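Local structure of putative activator of HSP90 (Plasmodium falciparum, 3N72) at residues S28-N33 / Y72-E77; G55-S60 / E147-H152; Y80-E85 / S119-F124. The protein probably binds the chaperone Hsp90 and stimulates its ATPase activity, as members of the AHA1 family do, this chain being its N-terminal domain. All coordinates share one frame; numbering follows the deposited sequence. Where two conformers were deposited one is given.

Interaction 1. Residues S28-N33 / Y72-E77; sequences SYIKYN and YIIKFE
The ring of Tyr-72 receives over one face the terminal methyl of Ile-30, with Ile-30 CD1 4.0 Å from Tyr-72 CG and almost as close to Tyr-72 CD1. The methyl therefore sits over the root of the ring, leaving the phenol end to other neighbours: Tyr-72 OH is hydrogen-bonded to Asn-23 OD1, in the first residue of helix 23-35, which also carries Ile-30. A second flat group, the ring of Tyr-29, takes the amide nitrogen of Asn-33 over its centre, 3.4 Å from ring plane to Asn-33 ND2. That nitrogen also donates to Tyr-29 O at 2.9 Å with an N-H...O angle of 164°, arriving above the carbonyl plane, while Asn-33 N reaches the same oxygen from the opposite face. Two donors thus grip one helical carbonyl, and the side-chain bond keeps ND2 over the ring. In the N-terminal Aha1 fold this is where helix 23-35 lies against strand 65-82 of the long antiparallel sheet. Within 28-33 Ile-30 alone reaches the strand, and its two branches divide the work; Ala-26 and Leu-34 of the same helix touch Tyr-72 and Ile-74 respectively. Its CG2, anti to the backbone N, turns to Ile-74, with Ile-30 CG2 3.7 Å from Ile-74 CD1 and 3.9 Å from Ile-74 CG2, so it rests against both methyls of one residue. The CG1 branch, anti to the carbonyl carbon (chi1 -66°), carries CD1 to the tyrosine ring. Ile-74 CD1 also approaches Ile-30 CD1, at 4.1 Å. On the strand, Tyr-72 and Ile-74 are two residues apart and both send CB toward the helix.

Interaction 2. Residues G55-S60 / E147-H152; sequences GNACVS and EDLLKH
Val-59 meets two successive leucines of the helix, giving one methyl to each. The tighter half is with Leu-149: Val-59 CG2 lies 3.8 Å from Leu-149 CG and 4.0 Å from Leu-149 CD2, so the methyl settles at the fork of the leucine, and the two side chains run past each other in opposite directions. The other methyl, Val-59 CG1, is 4.0 Å from Leu-150 CD2, where the side chains cross at about a right angle; this touch lies on the more open side, Leu-150 being partly exposed while Val-59, Ala-57 and Leu-149 are buried. With chi1 at -176°, Val-59 has CG1 anti to its backbone N and CG2 anti to the carbonyl carbon, and this splits the methyls between the two leucines. Packing is looser at Ala-57, whose short CB stays 4.4 Å from Leu-149 CD1; Ala-26 of helix 23-35 and Tyr-72 also touch this alanine. On the side of the helix turned from the strand the chemistry becomes polar. Glu-147 and Lys-151 are exposed, and Lys-151 NZ forms a long salt bridge with Asp-148 OD1, at 3.8 Å. The other carboxylate oxygen, Asp-148 OD2, is hydrogen-bonded to Tyr-29 OH. Ala-57 and Val-59 lie on strand 44-62, after the corner at Gly-55, and the leucines on helix 145-161. The strand and helix segment axes approach to 9.2 Å, with 56° between their directions, an oblique crossing of a helix over one face of the sheet. Everything that meets across this interface is aliphatic carbon, so the contact itself probably rests on methyl shape and exclusion of water.

Interaction 3. Residues Y80-E85 / S119-F124; sequences YSKKKE and SENLRF
A single water oxygen is gripped by three side chains drawn from both segments. Lys-82 NZ donates to it at 2.9 Å, Tyr-80 OH lies 3.0 Å from it, and Asn-121 ND2 adds a weak bond at 3.3 Å. The place is the distal end of the antiparallel sheet of this Aha1 N-terminal domain, where the last residues of strand 65-82 face the first turn of helix 120-142, with Ser-119 at the N-cap position. Two of the three partners come from the strand, and the water lies at the edge of the Tyr-80 ring, in its plane. Lys-82 reaches it through a chain extended beyond CG, which brings NZ to the water; the two nitrogens, Lys-82 NZ and Asn-121 ND2, come no closer than 3.9 Å and are not bonded directly. Both of these nitrogens act as donors to the water, which therefore mediates between two groups that could not hydrogen-bond to each other in that way. Beside this polar cluster the contact turns apolar. Leu-122, next after Asn-121, brings a methyl to the tyrosine, the two side chains crossing at about a right angle. Tyr-89 of the adjoining strand also meets the Tyr-80 ring, their planes at about 15°. The methyl approaches the ring obliquely, Leu-122 CD2 lying 3.5 Å from Tyr-80 CE1 and 3.9 Å from Tyr-80 OH.

Overall arrangement
Interactions 1 and 3 both use strand 65-82, at successive places along it, while interaction 2 uses the neighbouring strand 44-62; each sets a different helix against the same sheet. Interaction 1 lies nearest the middle of the chain, its centre about 4 Å from the chain's centre, and is wholly buried. Interaction 2 is also a buried contact but sits farther out, about 14 Å between the same centres, with one leucine partly exposed. Interactions 2 and 3 lie on opposite sides of the middle, their centres about 37 Å apart. The first two are apolar and touch each other, through Tyr-72 packing on residues 55-57. Interaction 3, partly buried, adds a water-bridged polar cluster to its single apolar pair.

Interaction 1. Residues S28-N33 / Y72-E77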
loop_
_atom_site.group_PDB
_atom_site.type_symbol
_atom_site.label_atom_id
_atom_site.label_comp_id
_atom_site.label_asym_id
_atom_site.label_seq_id
_atom_site.Cartn_x
_atom_site.Cartn_y
_atom_site.Cartn_z
ATOM N N SER B 28 19.560 -2.416 2.509
ATOM C CA SER B 28 19.824 -1.933 1.129
ATOM C C SER B 28 20.461 -0.543 1.075
ATOM O O SER B 28 21.388 -0.318 0.285
ATOM C CB SER B 28 18.544 -1.938 0.285
ATOM O OG SER B 28 18.147 -3.263 -0.007
ATOM N N TYR B 29 19.980 0.387 1.915
ATOM C CA TYR B 29 20.481 1.757 1.915
ATOM C C TYR B 29 21.917 1.798 2.338
ATOM O O TYR B 29 22.778 2.434 1.686
ATOM C CB TYR B 29 19.648 2.601 2.884
ATOM C CG TYR B 29 20.050 4.045 3.035
ATOM C CD1 TYR B 29 19.441 5.039 2.256
ATOM C CD2 TYR B 29 20.987 4.432 3.974
ATOM C CE1 TYR B 29 19.767 6.358 2.405
ATOM C CE2 TYR B 29 21.331 5.773 4.131
ATOM C CZ TYR B 29 20.706 6.727 3.338
ATOM O OH TYR B 29 21.011 8.059 3.469
ATOM N N ILE B 30 22.181 1.151 3.469
ATOM C CA ILE B 30 23.550 1.144 4.029
ATOM C C ILE B 30 24.535 0.463 3.029
ATOM O O ILE B 30 25.589 1.009 2.711
ATOM C CB ILE B 30 23.571 0.531 5.447
ATOM C CG1 ILE B 30 22.790 1.456 6.422
ATOM C CG2 ILE B 30 25.014 0.255 5.907
ATOM C CD1 ILE B 30 22.547 0.844 7.787
ATOM N N LYS B 31 24.147 -0.674 2.487
ATOM C CA LYS B 31 24.957 -1.349 1.447
ATOM C C LYS B 31 25.207 -0.448 0.206
ATOM O O LYS B 31 26.358 -0.285 -0.242
ATOM C CB LYS B 31 24.329 -2.690 1.055
ATOM C CG LYS B 31 24.410 -3.756 2.139
ATOM C CD LYS B 31 23.727 -5.034 1.670
ATOM C CE LYS B 31 23.573 -6.041 2.796
ATOM N NZ LYS B 31 22.482 -7.020 2.474
ATOM N N TYR B 32 24.156 0.196 -0.300
ATOM C CA TYR B 32 24.272 0.991 -1.521
ATOM C C TYR B 32 25.235 2.138 -1.302
ATOM O O TYR B 32 26.144 2.369 -2.128
ATOM C CB TYR B 32 22.905 1.575 -1.934
ATOM C CG TYR B 32 23.026 2.472 -3.156
ATOM C CD1 TYR B 32 23.020 1.927 -4.435
ATOM C CD2 TYR B 32 23.210 3.849 -3.028
ATOM C CE1 TYR B 32 23.159 2.725 -5.555
ATOM C CE2 TYR B 32 23.368 4.655 -4.157
ATOM C CZ TYR B 32 23.328 4.077 -5.404
ATOM O OH TYR B 32 23.468 4.874 -6.518
ATOM N N ASN B 33 25.038 2.861 -0.194
ATOM C CA ASN B 33 25.805 4.062 0.072
ATOM C C ASN B 33 27.267 3.762 0.283
ATOM O O ASN B 33 28.135 4.388 -0.342
ATOM C CB ASN B 33 25.163 4.885 1.200
ATOM C CG ASN B 33 24.033 5.741 0.690
ATOM O OD1 ASN B 33 24.266 6.849 0.172
ATOM N ND2 ASN B 33 22.801 5.233 0.789
ATOM N N TYR B 72 22.241 -0.637 14.057
ATOM C CA TYR B 72 22.966 -1.553 13.137
ATOM C C TYR B 72 24.395 -1.792 13.567
ATOM O O TYR B 72 25.072 -0.894 14.105
ATOM C CB TYR B 72 22.934 -1.081 11.648
ATOM C CG TYR B 72 21.605 -1.338 11.058
ATOM C CD1 TYR B 72 20.587 -0.352 11.125
ATOM C CD2 TYR B 72 21.289 -2.592 10.566
ATOM C CE1 TYR B 72 19.314 -0.622 10.658
ATOM C CE2 TYR B 72 20.004 -2.882 10.126
ATOM C CZ TYR B 72 19.029 -1.877 10.176
ATOM O OH TYR B 72 17.783 -2.175 9.727
ATOM N N ILE B 73 24.838 -3.030 13.339
ATOM C CA ILE B 73 26.238 -3.381 13.243
ATOM C C ILE B 73 26.523 -3.441 11.742
ATOM O O ILE B 73 25.800 -4.123 10.994
ATOM C CB ILE B 73 26.510 -4.764 13.881
ATOM C CG1 ILE B 73 26.180 -4.737 15.382
ATOM C CG2 ILE B 73 27.963 -5.202 13.619
ATOM C CD1 ILE B 73 25.558 -6.008 15.888
ATOM N N ILE B 74 27.537 -2.701 11.288
ATOM C CA ILE B 74 27.889 -2.690 9.864
ATOM C C ILE B 74 29.326 -3.184 9.789
ATOM O O ILE B 74 30.208 -2.549 10.336
ATOM C CB ILE B 74 27.784 -1.283 9.255
ATOM C CG1 ILE B 74 26.404 -0.672 9.564
ATOM C CG2 ILE B 74 28.045 -1.332 7.727
ATOM C CD1 ILE B 74 26.314 0.835 9.326
ATOM N N LYS B 75 29.522 -4.334 9.158
ATOM C CA LYS B 75 30.859 -4.947 9.053
ATOM C C LYS B 75 31.157 -5.237 7.595
ATOM O O LYS B 75 30.392 -5.941 6.906
ATOM C CB LYS B 75 30.928 -6.213 9.908
ATOM C CG LYS B 75 32.361 -6.787 9.930
ATOM C CD LYS B 75 32.643 -7.663 11.117
ATOM C CE LYS B 75 34.094 -8.230 11.062
ATOM N NZ LYS B 75 35.097 -7.162 11.243
ATOM N N PHE B 76 32.274 -4.683 7.113
ATOM C CA PHE B 76 32.560 -4.705 5.707
ATOM C C PHE B 76 34.050 -4.680 5.481
ATOM O O PHE B 76 34.823 -4.761 6.430
ATOM C CB PHE B 76 31.851 -3.557 4.948
ATOM C CG PHE B 76 32.061 -2.150 5.516
ATOM C CD1 PHE B 76 32.755 -1.192 4.771
ATOM C CD2 PHE B 76 31.494 -1.757 6.734
ATOM C CE1 PHE B 76 32.897 0.110 5.223
ATOM C CE2 PHE B 76 31.644 -0.440 7.218
ATOM C CZ PHE B 76 32.347 0.492 6.456
ATOM N N GLU B 77 34.446 -4.597 4.221
ATOM C CA GLU B 77 35.856 -4.587 3.895
ATOM C C GLU B 77 36.249 -3.326 3.123
ATOM O O GLU B 77 35.421 -2.735 2.457
ATOM C CB GLU B 77 36.223 -5.859 3.147
ATOM C CG GLU B 77 36.009 -7.089 4.070
ATOM C CD GLU B 77 36.130 -8.448 3.340
ATOM O OE1 GLU B 77 36.191 -8.456 2.097
ATOM O OE2 GLU B 77 36.182 -9.507 4.026
#

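Interaction 2. Residues G55-S60 / E147-H152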
loop_
_atom_site.group_PDB
_atom_site.type_symbol
_atom_site.label_atom_id
_atom_site.label_comp_id
_atom_site.label_asym_id
_atom_site.label_seq_id
_atom_site.Cartn_x
_atom_site.Cartn_y
_atom_site.Cartn_z
ATOM N N GLY B 55 20.757 -5.677 12.113
ATOM C CA GLY B 55 20.072 -4.897 13.135
ATOM C C GLY B 55 18.613 -4.674 12.785
ATOM O O GLY B 55 17.927 -5.601 12.292
ATOM N N ASN B 56 18.101 -3.489 13.098
ATOM C CA ASN B 56 16.673 -3.224 12.914
ATOM C C ASN B 56 16.387 -1.763 12.621
ATOM O O ASN B 56 17.154 -0.926 12.983
ATOM C CB ASN B 56 15.889 -3.641 14.181
ATOM C CG ASN B 56 16.305 -2.866 15.430
ATOM O OD1 ASN B 56 15.846 -1.755 15.681
ATOM N ND2 ASN B 56 17.146 -3.474 16.242
ATOM N N ALA B 57 15.244 -1.475 12.012
ATOM C CA ALA B 57 14.834 -0.082 11.757
ATOM C C ALA B 57 13.313 -0.095 11.738
ATOM O O ALA B 57 12.707 -0.938 11.069
ATOM C CB ALA B 57 15.392 0.423 10.418
ATOM N N CYS B 58 12.695 0.828 12.457
ATOM C CA CYS B 58 11.239 0.945 12.411
ATOM C C CYS B 58 10.793 2.363 12.731
ATOM O O CYS B 58 11.502 3.122 13.383
ATOM C CB CYS B 58 10.585 -0.043 13.375
ATOM S SG CYS B 58 10.983 0.308 15.058
ATOM N N VAL B 59 9.614 2.713 12.235
ATOM C CA VAL B 59 9.041 4.044 12.425
ATOM C C VAL B 59 7.552 3.845 12.723
ATOM O O VAL B 59 6.897 2.971 12.134
ATOM C CB VAL B 59 9.165 4.934 11.148
ATOM C CG1 VAL B 59 8.637 6.367 11.412
ATOM C CG2 VAL B 59 10.592 4.982 10.623
ATOM N N SER B 60 7.046 4.644 13.642
ATOM C CA SER B 60 5.605 4.742 13.879
ATOM C C SER B 60 5.202 6.218 13.831
ATOM O O SER B 60 6.064 7.107 13.766
ATOM C CB SER B 60 5.181 4.048 15.191
ATOM O OG SER B 60 5.771 4.662 16.306
ATOM N N GLU B 147 17.033 10.795 8.076
ATOM C CA GLU B 147 16.156 11.529 7.134
ATOM C C GLU B 147 15.636 10.659 5.992
ATOM O O GLU B 147 14.421 10.695 5.674
ATOM C CB GLU B 147 16.797 12.832 6.644
ATOM C CG GLU B 147 17.113 13.797 7.800
ATOM C CD GLU B 147 15.928 14.011 8.755
ATOM O OE1 GLU B 147 14.800 14.283 8.266
ATOM O OE2 GLU B 147 16.119 13.894 9.996
ATOM N N ASP B 148 16.509 9.847 5.396
ATOM C CA ASP B 148 16.031 8.966 4.334
ATOM C C ASP B 148 15.088 7.875 4.817
ATOM O O ASP B 148 14.129 7.505 4.101
ATOM C CB ASP B 148 17.196 8.454 3.489
ATOM C CG ASP B 148 17.939 9.598 2.813
ATOM O OD1 ASP B 148 17.311 10.633 2.527
ATOM O OD2 ASP B 148 19.146 9.480 2.590
ATOM N N LEU B 149 15.337 7.366 6.022
ATOM C CA LEU B 149 14.418 6.415 6.646
ATOM C C LEU B 149 13.012 7.035 6.788
ATOM O O LEU B 149 11.989 6.385 6.493
ATOM C CB LEU B 149 14.941 5.979 8.011
ATOM C CG LEU B 149 13.980 5.097 8.831
ATOM C CD1 LEU B 149 13.752 3.756 8.151
ATOM C CD2 LEU B 149 14.585 4.903 10.242
ATOM N N LEU B 150 12.977 8.275 7.241
ATOM C CA LEU B 150 11.682 8.986 7.410
ATOM C C LEU B 150 10.974 9.239 6.097
ATOM O O LEU B 150 9.755 9.149 6.046
ATOM C CB LEU B 150 11.841 10.280 8.203
ATOM C CG LEU B 150 12.309 10.096 9.647
ATOM C CD1 LEU B 150 12.433 11.445 10.345
ATOM C CD2 LEU B 150 11.443 9.115 10.464
ATOM N N LYS B 151 11.717 9.548 5.035
ATOM C CA LYS B 151 11.097 9.692 3.709
ATOM C C LYS B 151 10.568 8.353 3.225
ATOM O O LYS B 151 9.508 8.301 2.635
ATOM C CB LYS B 151 12.090 10.223 2.674
ATOM C CG LYS B 151 12.478 11.656 2.801
ATOM C CD LYS B 151 13.228 12.004 1.520
ATOM C CE LYS B 151 14.014 13.252 1.644
ATOM N NZ LYS B 151 15.137 13.084 0.663
ATOM N N HIS B 152 11.322 7.268 3.456
ATOM C CA HIS B 152 10.855 5.938 3.087
ATOM C C HIS B 152 9.532 5.637 3.809
ATOM O O HIS B 152 8.579 5.123 3.204
ATOM C CB HIS B 152 11.892 4.889 3.468
ATOM C CG HIS B 152 11.460 3.493 3.160
ATOM N ND1 HIS B 152 11.255 3.046 1.872
ATOM C CD2 HIS B 152 11.168 2.450 3.976
ATOM C CE1 HIS B 152 10.858 1.785 1.906
ATOM N NE2 HIS B 152 10.814 1.392 3.168
#

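Interaction 3. Residues Y80-E85 / S119-F124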
loop_
_atom_site.group_PDB
_atom_site.type_symbol
_atom_site.label_atom_id
_atom_site.label_comp_id
_atom_site.label_asym_id
_atom_site.label_seq_id
_atom_site.Cartn_x
_atom_site.Cartn_y
_atom_site.Cartn_z
ATOM N N TYR B 80 41.703 -0.742 -2.076
ATOM C CA TYR B 80 42.258 0.454 -2.696
ATOM C C TYR B 80 42.723 0.198 -4.102
ATOM O O TYR B 80 43.118 -0.920 -4.452
ATOM C CB TYR B 80 43.383 1.059 -1.848
ATOM C CG TYR B 80 44.590 0.165 -1.682
ATOM C CD1 TYR B 80 44.580 -0.870 -0.742
ATOM C CD2 TYR B 80 45.744 0.354 -2.454
ATOM C CE1 TYR B 80 45.680 -1.695 -0.565
ATOM C CE2 TYR B 80 46.877 -0.485 -2.271
ATOM C CZ TYR B 80 46.811 -1.515 -1.325
ATOM O OH TYR B 80 47.873 -2.393 -1.101
ATOM N N SER B 81 42.651 1.243 -4.926
ATOM C CA SER B 81 43.163 1.219 -6.286
ATOM C C SER B 81 44.349 2.168 -6.384
ATOM O O SER B 81 44.288 3.306 -5.921
ATOM C CB SER B 81 42.077 1.664 -7.279
ATOM O OG SER B 81 40.995 0.755 -7.290
ATOM N N LYS B 82 45.435 1.680 -6.962
ATOM C CA LYS B 82 46.572 2.530 -7.300
ATOM C C LYS B 82 46.166 3.155 -8.629
ATOM O O LYS B 82 46.305 2.521 -9.672
ATOM C CB LYS B 82 47.845 1.696 -7.399
ATOM C CG LYS B 82 48.334 1.215 -6.040
ATOM C CD LYS B 82 49.796 0.781 -6.023
ATOM C CE LYS B 82 50.226 0.532 -4.567
ATOM N NZ LYS B 82 51.565 -0.116 -4.396
ATOM N N LYS B 83 45.562 4.347 -8.510
ATOM C CA LYS B 83 44.746 5.056 -9.534
ATOM C C LYS B 83 45.456 5.205 -10.860
ATOM O O LYS B 83 44.886 4.935 -11.938
ATOM C CB LYS B 83 44.367 6.452 -9.002
ATOM C CG LYS B 83 43.551 7.313 -9.904
ATOM N N LYS B 84 46.700 5.655 -10.784
ATOM C CA LYS B 84 47.498 5.869 -11.982
ATOM C C LYS B 84 47.981 4.552 -12.589
ATOM O O LYS B 84 48.448 4.557 -13.719
ATOM C CB LYS B 84 48.681 6.822 -11.716
ATOM N N GLU B 85 47.869 3.440 -11.857
ATOM C CA GLU B 85 48.420 2.136 -12.345
ATOM C C GLU B 85 47.420 0.986 -12.662
ATOM O O GLU B 85 47.830 -0.078 -13.112
ATOM C CB GLU B 85 49.488 1.587 -11.400
ATOM C CG GLU B 85 50.608 2.546 -11.004
ATOM C CD GLU B 85 51.550 1.928 -9.971
ATOM O OE1 GLU B 85 51.570 0.678 -9.849
ATOM O OE2 GLU B 85 52.279 2.686 -9.292
ATOM N N SER B 119 52.049 -5.316 6.521
ATOM C CA SER B 119 52.910 -4.665 5.527
ATOM C C SER B 119 52.992 -3.124 5.583
ATOM O O SER B 119 52.041 -2.424 6.013
ATOM C CB SER B 119 52.548 -5.133 4.106
ATOM O OG SER B 119 51.341 -4.531 3.644
ATOM N N GLU B 120 54.143 -2.606 5.156
ATOM C CA GLU B 120 54.400 -1.154 5.116
ATOM C C GLU B 120 53.434 -0.368 4.235
ATOM O O GLU B 120 53.033 0.734 4.598
ATOM C CB GLU B 120 55.849 -0.843 4.697
ATOM C CG GLU B 120 56.779 -0.677 5.874
ATOM C CD GLU B 120 56.196 0.228 6.967
ATOM O OE1 GLU B 120 55.972 1.433 6.694
ATOM O OE2 GLU B 120 55.946 -0.276 8.091
ATOM N N ASN B 121 53.076 -0.918 3.077
ATOM C CA ASN B 121 52.078 -0.254 2.210
ATOM C C ASN B 121 50.723 0.026 2.876
ATOM O O ASN B 121 50.179 1.118 2.744
ATOM C CB ASN B 121 51.859 -1.040 0.924
ATOM C CG ASN B 121 53.054 -0.999 0.007
ATOM O OD1 ASN B 121 54.066 -0.361 0.303
ATOM N ND2 ASN B 121 52.948 -1.689 -1.130
ATOM N N LEU B 122 50.181 -0.960 3.577
ATOM C CA LEU B 122 48.900 -0.777 4.262
ATOM C C LEU B 122 48.991 0.149 5.455
ATOM O O LEU B 122 48.048 0.901 5.734
ATOM C CB LEU B 122 48.311 -2.111 4.679
ATOM C CG LEU B 122 47.881 -3.070 3.587
ATOM C CD1 LEU B 122 47.246 -4.318 4.236
ATOM C CD2 LEU B 122 46.910 -2.391 2.651
ATOM N N ARG B 123 50.119 0.115 6.164
ATOM C CA ARG B 123 50.305 1.038 7.274
ATOM C C ARG B 123 50.264 2.472 6.759
ATOM O O ARG B 123 49.621 3.335 7.365
ATOM C CB ARG B 123 51.614 0.776 8.020
ATOM C CG ARG B 123 51.850 1.745 9.165
ATOM C CD ARG B 123 50.719 1.669 10.177
ATOM N NE ARG B 123 50.955 2.517 11.345
ATOM C CZ ARG B 123 50.132 2.590 12.388
ATOM N NH1 ARG B 123 49.017 1.873 12.400
ATOM N NH2 ARG B 123 50.415 3.390 13.410
ATOM N N PHE B 124 50.940 2.723 5.638
ATOM C CA PHE B 124 50.955 4.060 5.054
ATOM C C PHE B 124 49.537 4.512 4.679
ATOM O O PHE B 124 49.145 5.623 5.005
ATOM C CB PHE B 124 51.864 4.137 3.826
ATOM C CG PHE B 124 51.705 5.417 3.050
ATOM C CD1 PHE B 124 52.162 6.633 3.569
ATOM C CD2 PHE B 124 51.079 5.419 1.808
ATOM C CE1 PHE B 124 51.995 7.834 2.850
ATOM C CE2 PHE B 124 50.923 6.606 1.091
ATOM C CZ PHE B 124 51.382 7.814 1.620
HETATM O O HOH W 1 50.260 -2.338 -2.991
#